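Local coordinates for protein transcriptional regulator, LRP/AsnC family (Neisseria meningitidis, PDB 2P5V) that probably binds specific DNA sequences to regulate transcription, as a member of the Lrp/AsnC family, and carries calcium ions, at residues L16-E21 and V28-R33. Numbering follows the deposited sequence.
Sequences LQVLQE and VELSER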
loop_
_atom_site.group_PDB
_atom_site.type_symbol
_atom_site.label_atom_id
_atom_site.label_comp_id
_atom_site.label_asym_id
_atom_site.label_seq_id
_atom_site.Cartn_x
_atom_site.Cartn_y
_atom_site.Cartn_z
ATOM N N LEU G 16 34.772 -17.003 -21.027
ATOM C CA LEU G 16 33.865 -15.961 -20.534
ATOM C C LEU G 16 33.858 -15.893 -19.008
ATOM O O LEU G 16 33.828 -14.811 -18.427
ATOM C CB LEU G 16 32.448 -16.179 -21.067
ATOM C CG LEU G 16 32.296 -16.034 -22.585
ATOM C CD1 LEU G 16 31.022 -16.714 -23.052
ATOM C CD2 LEU G 16 32.318 -14.574 -23.015
ATOM N N GLN G 17 33.894 -17.048 -18.359
ATOM C CA GLN G 17 33.977 -17.091 -16.904
ATOM C C GLN G 17 35.268 -16.446 -16.415
ATOM O O GLN G 17 35.253 -15.671 -15.458
ATOM C CB GLN G 17 33.895 -18.527 -16.403
ATOM C CG GLN G 17 32.540 -19.190 -16.629
ATOM C CD GLN G 17 32.561 -20.676 -16.318
ATOM O OE1 GLN G 17 33.615 -21.256 -16.059
ATOM N NE2 GLN G 17 31.392 -21.298 -16.343
ATOM N N VAL G 18 36.380 -16.770 -17.074
ATOM C CA VAL G 18 37.683 -16.228 -16.693
ATOM C C VAL G 18 37.698 -14.707 -16.823
ATOM O O VAL G 18 38.101 -14.003 -15.896
ATOM C CB VAL G 18 38.833 -16.821 -17.549
ATOM C CG1 VAL G 18 40.095 -15.974 -17.431
ATOM C CG2 VAL G 18 39.118 -18.263 -17.142
ATOM N N LEU G 19 37.261 -14.212 -17.974
ATOM C CA LEU G 19 37.297 -12.775 -18.259
ATOM C C LEU G 19 36.315 -11.953 -17.411
ATOM O O LEU G 19 36.576 -10.780 -17.124
ATOM C CB LEU G 19 37.026 -12.522 -19.747
ATOM C CG LEU G 19 38.139 -12.925 -20.713
ATOM C CD1 LEU G 19 37.640 -12.791 -22.148
ATOM C CD2 LEU G 19 39.402 -12.090 -20.484
ATOM N N GLN G 20 35.187 -12.556 -17.032
ATOM C CA GLN G 20 34.218 -11.879 -16.173
ATOM C C GLN G 20 34.830 -11.546 -14.818
ATOM O O GLN G 20 34.560 -10.484 -14.259
ATOM C CB GLN G 20 32.948 -12.714 -15.989
ATOM C CG GLN G 20 31.934 -12.525 -17.105
ATOM C CD GLN G 20 30.564 -13.067 -16.764
ATOM O OE1 GLN G 20 29.551 -12.404 -16.996
ATOM N NE2 GLN G 20 30.521 -14.269 -16.198
ATOM N N GLU G 21 35.659 -12.453 -14.310
ATOM C CA GLU G 21 36.355 -12.256 -13.042
ATOM C C GLU G 21 37.652 -11.466 -13.184
ATOM O O GLU G 21 37.991 -10.680 -12.307
ATOM C CB GLU G 21 36.629 -13.607 -12.374
ATOM C CG GLU G 21 35.385 -14.247 -11.782
ATOM C CD GLU G 21 34.724 -13.364 -10.732
ATOM O OE1 GLU G 21 35.382 -13.025 -9.727
ATOM O OE2 GLU G 21 33.547 -12.997 -10.919
ATOM N N VAL G 28 48.039 -14.272 -23.640
ATOM C CA VAL G 28 48.895 -15.343 -23.113
ATOM C C VAL G 28 48.433 -15.831 -21.740
ATOM O O VAL G 28 48.473 -17.029 -21.460
ATOM C CB VAL G 28 50.382 -14.917 -23.024
ATOM C CG1 VAL G 28 50.982 -14.772 -24.415
ATOM C CG2 VAL G 28 50.538 -13.628 -22.219
ATOM N N GLU G 29 47.989 -14.905 -20.894
ATOM C CA GLU G 29 47.447 -15.254 -19.582
ATOM C C GLU G 29 46.136 -16.014 -19.731
ATOM O O GLU G 29 45.985 -17.116 -19.201
ATOM C CB GLU G 29 47.240 -13.993 -18.744
ATOM C CG GLU G 29 48.551 -13.363 -18.271
ATOM C CD GLU G 29 48.380 -11.950 -17.727
ATOM O OE1 GLU G 29 47.245 -11.570 -17.369
ATOM O OE2 GLU G 29 49.388 -11.217 -17.656
ATOM N N LEU G 30 45.206 -15.417 -20.475
ATOM C CA LEU G 30 43.889 -16.008 -20.750
ATOM C C LEU G 30 43.999 -17.415 -21.336
ATOM O O LEU G 30 43.316 -18.337 -20.881
ATOM C CB LEU G 30 43.096 -15.100 -21.706
ATOM C CG LEU G 30 41.748 -15.598 -22.239
ATOM C CD1 LEU G 30 40.771 -15.827 -21.104
ATOM C CD2 LEU G 30 41.177 -14.612 -23.253
ATOM N N SER G 31 44.861 -17.566 -22.341
ATOM C CA SER G 31 45.103 -18.860 -22.983
ATOM C C SER G 31 45.639 -19.902 -22.000
ATOM O O SER G 31 45.298 -21.081 -22.099
ATOM C CB SER G 31 46.078 -18.697 -24.156
ATOM O OG SER G 31 47.390 -18.399 -23.705
ATOM N N GLU G 32 46.466 -19.456 -21.053
ATOM C CA GLU G 32 47.071 -20.340 -20.050
ATOM C C GLU G 32 46.042 -20.871 -19.038
ATOM O O GLU G 32 46.229 -21.956 -18.481
ATOM C CB GLU G 32 48.208 -19.600 -19.324
ATOM C CG GLU G 32 49.127 -20.470 -18.462
ATOM C CD GLU G 32 50.138 -21.286 -19.272
ATOM O OE1 GLU G 32 49.905 -21.530 -20.476
ATOM O OE2 GLU G 32 51.173 -21.690 -18.693
ATOM N N ARG G 33 44.961 -20.125 -18.812
ATOM C CA ARG G 33 43.917 -20.544 -17.866
ATOM C C ARG G 33 42.814 -21.364 -18.537
ATOM O O ARG G 33 41.972 -21.940 -17.853
ATOM C CB ARG G 33 43.289 -19.339 -17.150
ATOM C CG ARG G 33 44.248 -18.191 -16.864
ATOM C CD ARG G 33 44.066 -17.590 -15.473
ATOM N NE ARG G 33 44.912 -16.407 -15.296
ATOM C CZ ARG G 33 46.244 -16.423 -15.180
ATOM N NH1 ARG G 33 46.933 -17.565 -15.214
ATOM N NH2 ARG G 33 46.904 -15.277 -15.031
#
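Leu30 reaches from helix 27-33 to meet Val18 and Leu19 of helix 10-21, and these three side chains make up most of the contact. From CB outward, Leu30 first runs to one side of the other helix. CG stands anti to the backbone N (chi1 174°), and chi2 then turns both methyls to helix 10-21. CD1 touches both partners: it lies 3.7 Å from Val18 CG1 and 3.9 Å from Leu19 CG. CD2 rests against the forked end of Leu19, 4.1 Å from Leu19 CD1 and equally far from Leu19 CD2. The two leucine side chains meet at about a right angle.

The bond to CB of Val18 is directed toward the second helix, and its two branches part. CG1 takes Leu30, while CG2 lies 4.3 Å from CB of the exposed Arg33; Val18 also touches Leu25 of the loop between the helices. On the inner side, Leu19 and Leu30 both pack on Leu45 of helix 38-50, and Leu30 adds Cys41; the apolar cluster is thus shared by three helices. The axes of segments 16-21 and 28-33 come within 10.4 Å, at 131° between their N-to-C directions, joined here by apolar side chains. Such a three-helix core is characteristic of the winged helix-turn-helix domain, in which helix 27-33 is followed by helix 38-50, probably the recognition helix.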